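Local atomic coordinates of MlnE (Bacillus amyloliquefaciens subsp. plantarum, PDB entry 5D2E), a protein that supplies the N-terminal, B-type ketoreductase of the macrolactin assembly line, which binds NADP and probably reduces beta-keto groups of the growing polyketide. Residues 110-115 with 163-168; 210-213 with 219-222; 332-335 with 339-342. All coordinates share one frame; numbering follows the deposited sequence.

Overall arrangement
The three contacts sample the two Rossmann-like halves of a polyketide ketoreductase, and they illustrate how one architectural theme can serve different ends. Interactions 1 and 2 both belong to the structural subdomain; their centres are 29 Å apart and their nearest atoms about 17 Å. One seats the end of a helix on another helix, the other closes a loop over the end of a strand, and both lie away from the NADP site. Interaction 3 belongs to the KR domain, where Asp333 and Ile334 of residues 332-335 hydrogen-bond the adenine of NADP. Its centre is 39 Å from that of interaction 1 and 37 Å from that of interaction 2.

Interaction 1. Residues 110-115 with 163-168; sequences DYDALC and MANKLC
Asn165 and Asp112 join the end of helix 141-164 to helix 108-120, both in the Rossmann-like structural subdomain of the ketoreductase. The first of these helices finishes in a Schellman motif, with Lys166 at positive phi, and this turn sets Asn165 and Leu167 against the neighbouring helix.

The polar part is one direct bond and one bridge. Asn165 ND2 donates to Asp112 OD1 over 2.9 Å, and the oxygen lies almost in the plane of the amide. Asn165 CG, anti to the carbonyl carbon (chi1 -63°), carries ND2 over to that oxygen. The carboxylate stands nearly upright to the amide plane, at 82°, and is met on its anti side. A weak bond from ND2 back to Ala161 O gives the amide nitrogen a second acceptor. A water donates to Asp112 O at 2.8 Å and, weakly, to Asn165 OD1, so both ends of the amide are engaged.

The apolar part centres on Cys115. Asn165 CB, directed at the helix by the backbone, lies 3.6 Å from Cys115 CB. Leu167 divides its two methyls over the same residue: CD2 lies 4.1 Å from Cys115 SG, while CD1 approaches Cys115 O at 4.0 Å.

Interaction 2. Residues 210-213 with 219-222; sequences AELK and PFTK
Phe220 lays its ring over Leu212 where a parallel strand of a Rossmann-like sheet, 205-214, gives way through a loop to helix 222-233. This strand-loop-helix connection belongs to the structural subdomain of the ketoreductase.

In the first shell the chief interaction is CH-pi. Leu212 CB stands 4.1 Å from the centroid of the Phe220 ring and only 5° off its normal, placing the methylene squarely over the middle of one face. The two side chains run roughly at right angles, and Leu212 continues across the ring until its methyl CD2 lies 4.0 Å from Phe220 CE1. The rim has a different neighbour: Lys213 O lies at the edge, in the ring plane, 3.5 Å from Phe220 CD2. One aromatic ring thus meets a hydrocarbon over its face and a carbonyl oxygen at its edge.

The ring reaches this place with chi1 at -111°, away from a staggered rotamer. Farther out, Ile225 and Val228 of helix 222-233 touch both Phe220 and Leu212, while Tyr245 and Pro247 also touch the ring.

The backbone around Phe220 is itself held at both ends. Ser214 OG, just past the strand segment, accepts from Phe220 N, and Thr221 is the N-cap of the helix, its OG1 accepting from His224 N.

Interaction 3. Residues 332-335 with 339-342; sequences ADIS and ETDA. With NAP (NADP nicotinamide-adenine-dinucleotide phosphate), chain B.
The carboxylates of Asp333 and Glu339 and the adenine of NADP are the flat groups here, in the loop after the third strand of the KR domain's Rossmann fold and the first turns of helix 337-351. Asp333 OD1 is used from both faces of its plane: Ser335 N and Ser335 OG come from one, and the adenine amino group from the other. Adenine N6A donates to Asp333 OD1 over 2.9 Å. The bond from Ser335 N closes an Asx turn, while Ser335 OG donates to Asp333 OD1 from the syn side at 2.7 Å. Three donors therefore grip one oxygen, which would fix the carboxylate's rotation. The adenine accepts in turn, Ile334 N donating to N1A over 3.1 Å. Ile334 CG1 and CD1 lie to one side of the base plane, just outside its N1A edge, CG1 3.4 Å and CD1 3.7 Å from N1A.

Behind this adenine-binding loop the helix supplies a second shell. Asp333 N donates to Glu339 OE1 at 2.9 Å in a nearly straight bond (174°), arriving from above the carboxylate plane. Glu339, extended beyond CG, carries OE1 from the helix to that amide. Helix 386-394 packs on Thr340 through Trp390, Leu391 and Ala394. With Thr340 OG1 beside its own backbone N (chi1 -67°), the hydroxyl donates to Ile334 O at 2.7 Å, tilted 29° from the carbonyl plane.

Interaction 1. Residues 110-115 with 163-168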
loop_
_atom_site.group_PDB
_atom_site.type_symbol
_atom_site.label_atom_id
_atom_site.label_comp_id
_atom_site.label_asym_id
_atom_site.label_seq_id
_atom_site.Cartn_x
_atom_site.Cartn_y
_atom_site.Cartn_z
ATOM N N ASP A 110 -7.449 -2.330 26.328
ATOM C CA ASP A 110 -6.263 -3.009 26.906
ATOM C C ASP A 110 -4.998 -2.159 26.735
ATOM O O ASP A 110 -4.157 -2.141 27.635
ATOM C CB ASP A 110 -6.086 -4.425 26.316
ATOM C CG ASP A 110 -7.112 -5.427 26.850
ATOM O OD1 ASP A 110 -8.077 -5.027 27.558
ATOM O OD2 ASP A 110 -6.991 -6.618 26.511
ATOM N N TYR A 111 -4.846 -1.452 25.603
ATOM C CA TYR A 111 -3.694 -0.548 25.454
ATOM C C TYR A 111 -3.772 0.567 26.457
ATOM O O TYR A 111 -2.745 1.010 26.998
ATOM C CB TYR A 111 -3.542 -0.015 24.028
ATOM C CG TYR A 111 -3.183 -1.041 22.986
ATOM C CD1 TYR A 111 -4.147 -1.755 22.368
ATOM C CD2 TYR A 111 -1.856 -1.314 22.629
ATOM C CE1 TYR A 111 -3.860 -2.697 21.414
ATOM C CE2 TYR A 111 -1.549 -2.258 21.643
ATOM C CZ TYR A 111 -2.546 -2.940 21.032
ATOM O OH TYR A 111 -2.408 -3.934 20.065
ATOM N N ASP A 112 -4.988 1.052 26.758
ATOM C CA ASP A 112 -5.139 2.064 27.806
ATOM C C ASP A 112 -4.686 1.609 29.125
ATOM O O ASP A 112 -4.000 2.358 29.860
ATOM C CB ASP A 112 -6.597 2.533 27.944
ATOM C CG ASP A 112 -7.049 3.299 26.781
ATOM O OD1 ASP A 112 -6.275 4.061 26.140
ATOM O OD2 ASP A 112 -8.243 3.144 26.492
ATOM N N ALA A 113 -5.114 0.388 29.481
ATOM C CA ALA A 113 -4.722 -0.242 30.729
ATOM C C ALA A 113 -3.215 -0.383 30.822
ATOM O O ALA A 113 -2.633 -0.069 31.855
ATOM C CB ALA A 113 -5.348 -1.612 30.855
ATOM N N LEU A 114 -2.585 -0.870 29.734
ATOM C CA LEU A 114 -1.137 -0.966 29.700
ATOM C C LEU A 114 -0.474 0.379 29.971
ATOM O O LEU A 114 0.460 0.437 30.773
ATOM C CB LEU A 114 -0.635 -1.490 28.349
ATOM C CG LEU A 114 0.856 -1.707 28.183
ATOM C CD1 LEU A 114 1.379 -2.786 29.141
ATOM C CD2 LEU A 114 1.180 -2.088 26.762
ATOM N N CYS A 115 -0.884 1.426 29.230
ATOM C CA CYS A 115 -0.343 2.757 29.457
ATOM C C CYS A 115 -0.545 3.223 30.932
ATOM O O CYS A 115 0.345 3.752 31.534
ATOM C CB CYS A 115 -0.986 3.785 28.534
ATOM S SG CYS A 115 -0.724 3.504 26.795
ATOM N N MET A 163 -0.815 8.021 22.262
ATOM C CA MET A 163 -0.917 9.487 22.197
ATOM C C MET A 163 -1.933 9.961 23.202
ATOM O O MET A 163 -1.702 10.988 23.874
ATOM C CB MET A 163 -1.187 9.964 20.777
ATOM C CG MET A 163 0.065 9.741 19.922
ATOM S SD MET A 163 -0.078 10.396 18.230
ATOM C CE MET A 163 -1.296 9.237 17.681
ATOM N N ALA A 164 -3.045 9.233 23.329
ATOM C CA ALA A 164 -4.081 9.685 24.204
ATOM C C ALA A 164 -3.630 9.690 25.649
ATOM O O ALA A 164 -4.061 10.535 26.427
ATOM C CB ALA A 164 -5.342 8.840 24.081
ATOM N N ASN A 165 -2.819 8.711 26.043
ATOM C CA ASN A 165 -2.344 8.594 27.429
ATOM C C ASN A 165 -0.971 9.216 27.634
ATOM O O ASN A 165 -0.375 9.076 28.695
ATOM C CB ASN A 165 -2.319 7.104 27.815
ATOM C CG ASN A 165 -3.704 6.500 27.796
ATOM O OD1 ASN A 165 -4.569 6.996 28.459
ATOM N ND2 ASN A 165 -3.952 5.565 26.936
ATOM N N LYS A 166 -0.414 9.839 26.601
ATOM C CA LYS A 166 0.878 10.496 26.642
ATOM C C LYS A 166 2.004 9.646 27.253
ATOM O O LYS A 166 2.796 10.116 28.087
ATOM C CB LYS A 166 0.728 11.830 27.388
ATOM C CG LYS A 166 -0.220 12.797 26.660
ATOM C CD LYS A 166 0.167 14.225 26.972
ATOM C CE LYS A 166 -1.040 15.136 26.853
ATOM N NZ LYS A 166 -0.569 16.539 26.658
ATOM N N LEU A 167 2.074 8.384 26.833
ATOM C CA LEU A 167 2.987 7.467 27.431
ATOM C C LEU A 167 4.437 7.777 27.025
ATOM O O LEU A 167 5.330 7.662 27.847
ATOM C CB LEU A 167 2.558 6.063 27.089
ATOM C CG LEU A 167 3.544 5.025 27.573
ATOM C CD1 LEU A 167 3.320 4.946 29.074
ATOM C CD2 LEU A 167 3.329 3.667 26.927
ATOM N N CYS A 168 4.632 8.230 25.769
ATOM C CA CYS A 168 5.916 8.409 25.151
ATOM C C CYS A 168 6.055 9.776 24.539
ATOM O O CYS A 168 5.697 10.003 23.385
ATOM C CB CYS A 168 6.119 7.353 24.043
ATOM S SG CYS A 168 5.909 5.624 24.558
HETATM O O HOH W 1 -4.742 4.917 30.819
#

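Interaction 2. Residues 210-213 with 219-222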
loop_
_atom_site.group_PDB
_atom_site.type_symbol
_atom_site.label_atom_id
_atom_site.label_comp_id
_atom_site.label_asym_id
_atom_site.label_seq_id
_atom_site.Cartn_x
_atom_site.Cartn_y
_atom_site.Cartn_z
ATOM N N ALA A 210 10.800 -3.607 9.377
ATOM C CA ALA A 210 11.846 -4.561 8.993
ATOM C C ALA A 210 11.175 -5.929 8.677
ATOM O O ALA A 210 10.401 -6.445 9.473
ATOM C CB ALA A 210 12.899 -4.694 10.049
ATOM N N GLU A 211 11.462 -6.438 7.484
ATOM C CA GLU A 211 11.035 -7.719 7.042
ATOM C C GLU A 211 12.132 -8.713 7.443
ATOM O O GLU A 211 13.370 -8.460 7.282
ATOM C CB GLU A 211 10.853 -7.732 5.520
ATOM C CG GLU A 211 10.507 -9.096 4.964
ATOM C CD GLU A 211 10.216 -9.102 3.462
ATOM O OE1 GLU A 211 9.679 -8.130 3.021
ATOM O OE2 GLU A 211 10.431 -10.087 2.760
ATOM N N LEU A 212 11.696 -9.767 8.073
ATOM C CA LEU A 212 12.606 -10.837 8.498
ATOM C C LEU A 212 12.389 -12.012 7.546
ATOM O O LEU A 212 11.485 -12.849 7.755
ATOM C CB LEU A 212 12.358 -11.223 9.968
ATOM C CG LEU A 212 12.364 -10.070 10.979
ATOM C CD1 LEU A 212 11.803 -10.502 12.310
ATOM C CD2 LEU A 212 13.745 -9.499 11.141
ATOM N N LYS A 213 13.195 -12.068 6.491
ATOM C CA LYS A 213 12.985 -13.087 5.459
ATOM C C LYS A 213 13.915 -14.288 5.635
ATOM O O LYS A 213 15.123 -14.174 5.450
ATOM C CB LYS A 213 13.162 -12.520 4.056
ATOM C CG LYS A 213 12.789 -13.540 2.989
ATOM C CD LYS A 213 12.514 -13.022 1.614
ATOM C CE LYS A 213 13.626 -12.246 1.023
ATOM N NZ LYS A 213 13.073 -11.676 -0.290
ATOM N N PRO A 219 17.435 -20.190 7.705
ATOM C CA PRO A 219 16.306 -19.707 8.510
ATOM C C PRO A 219 16.689 -18.557 9.406
ATOM O O PRO A 219 17.849 -18.393 9.721
ATOM C CB PRO A 219 15.904 -20.906 9.351
ATOM C CG PRO A 219 17.158 -21.718 9.445
ATOM C CD PRO A 219 17.861 -21.542 8.137
ATOM N N PHE A 220 15.722 -17.661 9.652
ATOM C CA PHE A 220 15.864 -16.654 10.694
ATOM C C PHE A 220 15.650 -17.293 12.044
ATOM O O PHE A 220 14.570 -17.615 12.401
ATOM C CB PHE A 220 14.830 -15.552 10.567
ATOM C CG PHE A 220 15.416 -14.278 10.183
ATOM C CD1 PHE A 220 15.953 -13.445 11.143
ATOM C CD2 PHE A 220 15.431 -13.882 8.890
ATOM C CE1 PHE A 220 16.585 -12.242 10.801
ATOM C CE2 PHE A 220 16.054 -12.685 8.542
ATOM C CZ PHE A 220 16.640 -11.874 9.465
ATOM N N THR A 221 16.691 -17.411 12.798
ATOM C CA THR A 221 16.604 -17.917 14.155
ATOM C C THR A 221 16.226 -16.776 15.070
ATOM O O THR A 221 16.335 -15.609 14.694
ATOM C CB THR A 221 17.980 -18.456 14.593
ATOM O OG1 THR A 221 18.950 -17.390 14.588
ATOM C CG2 THR A 221 18.441 -19.544 13.577
ATOM N N LYS A 222 15.880 -17.135 16.307
ATOM C CA LYS A 222 15.558 -16.130 17.339
ATOM C C LYS A 222 16.702 -15.227 17.565
ATOM O O LYS A 222 16.528 -14.008 17.651
ATOM C CB LYS A 222 15.087 -16.774 18.634
ATOM C CG LYS A 222 13.743 -17.473 18.472
ATOM C CD LYS A 222 13.558 -18.412 19.639
ATOM C CE LYS A 222 12.198 -19.097 19.622
ATOM N NZ LYS A 222 11.881 -19.574 21.009
#

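Interaction 3. Residues 332-335 with 339-342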
loop_
_atom_site.group_PDB
_atom_site.type_symbol
_atom_site.label_atom_id
_atom_site.label_comp_id
_atom_site.label_asym_id
_atom_site.label_seq_id
_atom_site.Cartn_x
_atom_site.Cartn_y
_atom_site.Cartn_z
ATOM N N ALA A 332 -22.091 -2.929 -7.723
ATOM C CA ALA A 332 -21.520 -3.996 -6.912
ATOM C C ALA A 332 -20.571 -3.379 -5.908
ATOM O O ALA A 332 -19.933 -2.346 -6.182
ATOM C CB ALA A 332 -20.800 -5.028 -7.753
ATOM N N ASP A 333 -20.516 -3.978 -4.737
ATOM C CA ASP A 333 -19.557 -3.570 -3.726
ATOM C C ASP A 333 -18.400 -4.590 -3.845
ATOM O O ASP A 333 -18.492 -5.709 -3.386
ATOM C CB ASP A 333 -20.187 -3.561 -2.351
ATOM C CG ASP A 333 -19.230 -3.164 -1.287
ATOM O OD1 ASP A 333 -18.007 -3.187 -1.573
ATOM O OD2 ASP A 333 -19.690 -2.886 -0.152
ATOM N N ILE A 334 -17.344 -4.219 -4.543
ATOM C CA ILE A 334 -16.323 -5.209 -4.841
ATOM C C ILE A 334 -15.463 -5.605 -3.642
ATOM O O ILE A 334 -14.679 -6.518 -3.776
ATOM C CB ILE A 334 -15.460 -4.889 -6.075
ATOM C CG1 ILE A 334 -14.918 -3.511 -6.112
ATOM C CG2 ILE A 334 -16.256 -5.031 -7.381
ATOM C CD1 ILE A 334 -13.999 -3.189 -5.014
ATOM N N SER A 335 -15.643 -4.975 -2.481
ATOM C CA SER A 335 -15.056 -5.449 -1.205
ATOM C C SER A 335 -15.752 -6.671 -0.634
ATOM O O SER A 335 -15.322 -7.239 0.385
ATOM C CB SER A 335 -15.092 -4.320 -0.177
ATOM O OG SER A 335 -16.391 -4.187 0.385
ATOM N N GLU A 339 -20.106 -10.680 -4.026
ATOM C CA GLU A 339 -20.580 -9.736 -5.025
ATOM C C GLU A 339 -19.598 -9.668 -6.174
ATOM O O GLU A 339 -19.992 -9.612 -7.344
ATOM C CB GLU A 339 -20.825 -8.346 -4.456
ATOM C CG GLU A 339 -21.989 -8.294 -3.459
ATOM C CD GLU A 339 -22.521 -6.892 -3.218
ATOM O OE1 GLU A 339 -22.489 -5.999 -4.123
ATOM O OE2 GLU A 339 -22.940 -6.673 -2.081
ATOM N N THR A 340 -18.307 -9.686 -5.845
ATOM C CA THR A 340 -17.274 -9.625 -6.853
ATOM C C THR A 340 -17.296 -10.912 -7.686
ATOM O O THR A 340 -17.119 -10.876 -8.909
ATOM C CB THR A 340 -15.917 -9.373 -6.199
ATOM O OG1 THR A 340 -15.914 -8.061 -5.628
ATOM C CG2 THR A 340 -14.793 -9.417 -7.232
ATOM N N ASP A 341 -17.513 -12.044 -7.036
ATOM C CA ASP A 341 -17.619 -13.292 -7.752
ATOM C C ASP A 341 -18.818 -13.265 -8.726
ATOM O O ASP A 341 -18.678 -13.626 -9.914
ATOM C CB ASP A 341 -17.761 -14.446 -6.775
ATOM C CG ASP A 341 -17.447 -15.817 -7.434
ATOM O OD1 ASP A 341 -16.531 -15.918 -8.313
ATOM O OD2 ASP A 341 -18.113 -16.798 -7.045
ATOM N N ALA A 342 -19.969 -12.834 -8.222
ATOM C CA ALA A 342 -21.181 -12.686 -9.037
ATOM C C ALA A 342 -20.932 -11.771 -10.185
ATOM O O ALA A 342 -21.420 -12.012 -11.264
ATOM C CB ALA A 342 -22.336 -12.147 -8.192
HETATM P PA NAP B . -13.757 8.896 -7.279
HETATM O O1A NAP B . -14.333 9.802 -8.400
HETATM O O2A NAP B . -14.342 8.846 -5.879
HETATM O O5B NAP B . -13.943 7.421 -7.893
HETATM C C5B NAP B . -13.741 6.291 -7.055
HETATM C C4B NAP B . -14.956 5.434 -7.310
HETATM O O4B NAP B . -14.831 4.248 -6.494
HETATM C C3B NAP B . -16.310 6.080 -6.906
HETATM O O3B NAP B . -17.106 6.342 -8.066
HETATM C C2B NAP B . -16.998 5.011 -6.043
HETATM O O2B NAP B . -18.347 4.868 -6.390
HETATM C C1B NAP B . -16.140 3.753 -6.317
HETATM N N9A NAP B . -16.083 2.809 -5.209
HETATM C C8A NAP B . -15.690 3.051 -3.899
HETATM N N7A NAP B . -15.826 1.919 -3.125
HETATM C C5A NAP B . -16.228 0.935 -3.954
HETATM C C6A NAP B . -16.560 -0.464 -3.812
HETATM N N6A NAP B . -16.400 -1.033 -2.572
HETATM N N1A NAP B . -17.055 -1.154 -4.935
HETATM C C2A NAP B . -17.178 -0.530 -6.122
HETATM N N3A NAP B . -16.885 0.784 -6.323
HETATM C C4A NAP B . -16.432 1.537 -5.315
HETATM O O3 NAP B . -12.150 9.127 -7.127
HETATM P PN NAP B . -11.081 9.358 -8.327
HETATM O O1N NAP B . -10.441 10.727 -8.183
HETATM O O2N NAP B . -11.731 8.796 -9.565
HETATM O O5D NAP B . -9.869 8.330 -8.027
HETATM C C5D NAP B . -10.066 6.969 -8.507
HETATM C C4D NAP B . -8.943 6.029 -8.044
HETATM O O4D NAP B . -7.654 6.554 -8.324
HETATM C C3D NAP B . -9.020 5.861 -6.521
HETATM O O3D NAP B . -8.833 4.494 -6.203
HETATM C C2D NAP B . -7.917 6.748 -5.973
HETATM O O2D NAP B . -7.426 6.290 -4.681
HETATM C C1D NAP B . -6.864 6.769 -7.117
HETATM N N1N NAP B . -6.099 8.042 -7.080
HETATM C C2N NAP B . -6.668 9.233 -7.494
HETATM C C3N NAP B . -5.999 10.471 -7.473
HETATM C C7N NAP B . -6.662 11.789 -7.962
HETATM O O7N NAP B . -6.065 12.865 -7.865
HETATM N N7N NAP B . -7.878 11.830 -8.526
HETATM C C4N NAP B . -4.692 10.479 -6.967
HETATM C C5N NAP B . -4.131 9.280 -6.507
HETATM C C6N NAP B . -4.838 8.065 -6.591
HETATM P P2B NAP B . -19.506 4.287 -5.378
HETATM O O1X NAP B . -19.560 5.163 -4.134
HETATM O O2X NAP B . -20.814 4.295 -6.232
HETATM O O3X NAP B . -19.065 2.894 -5.024
#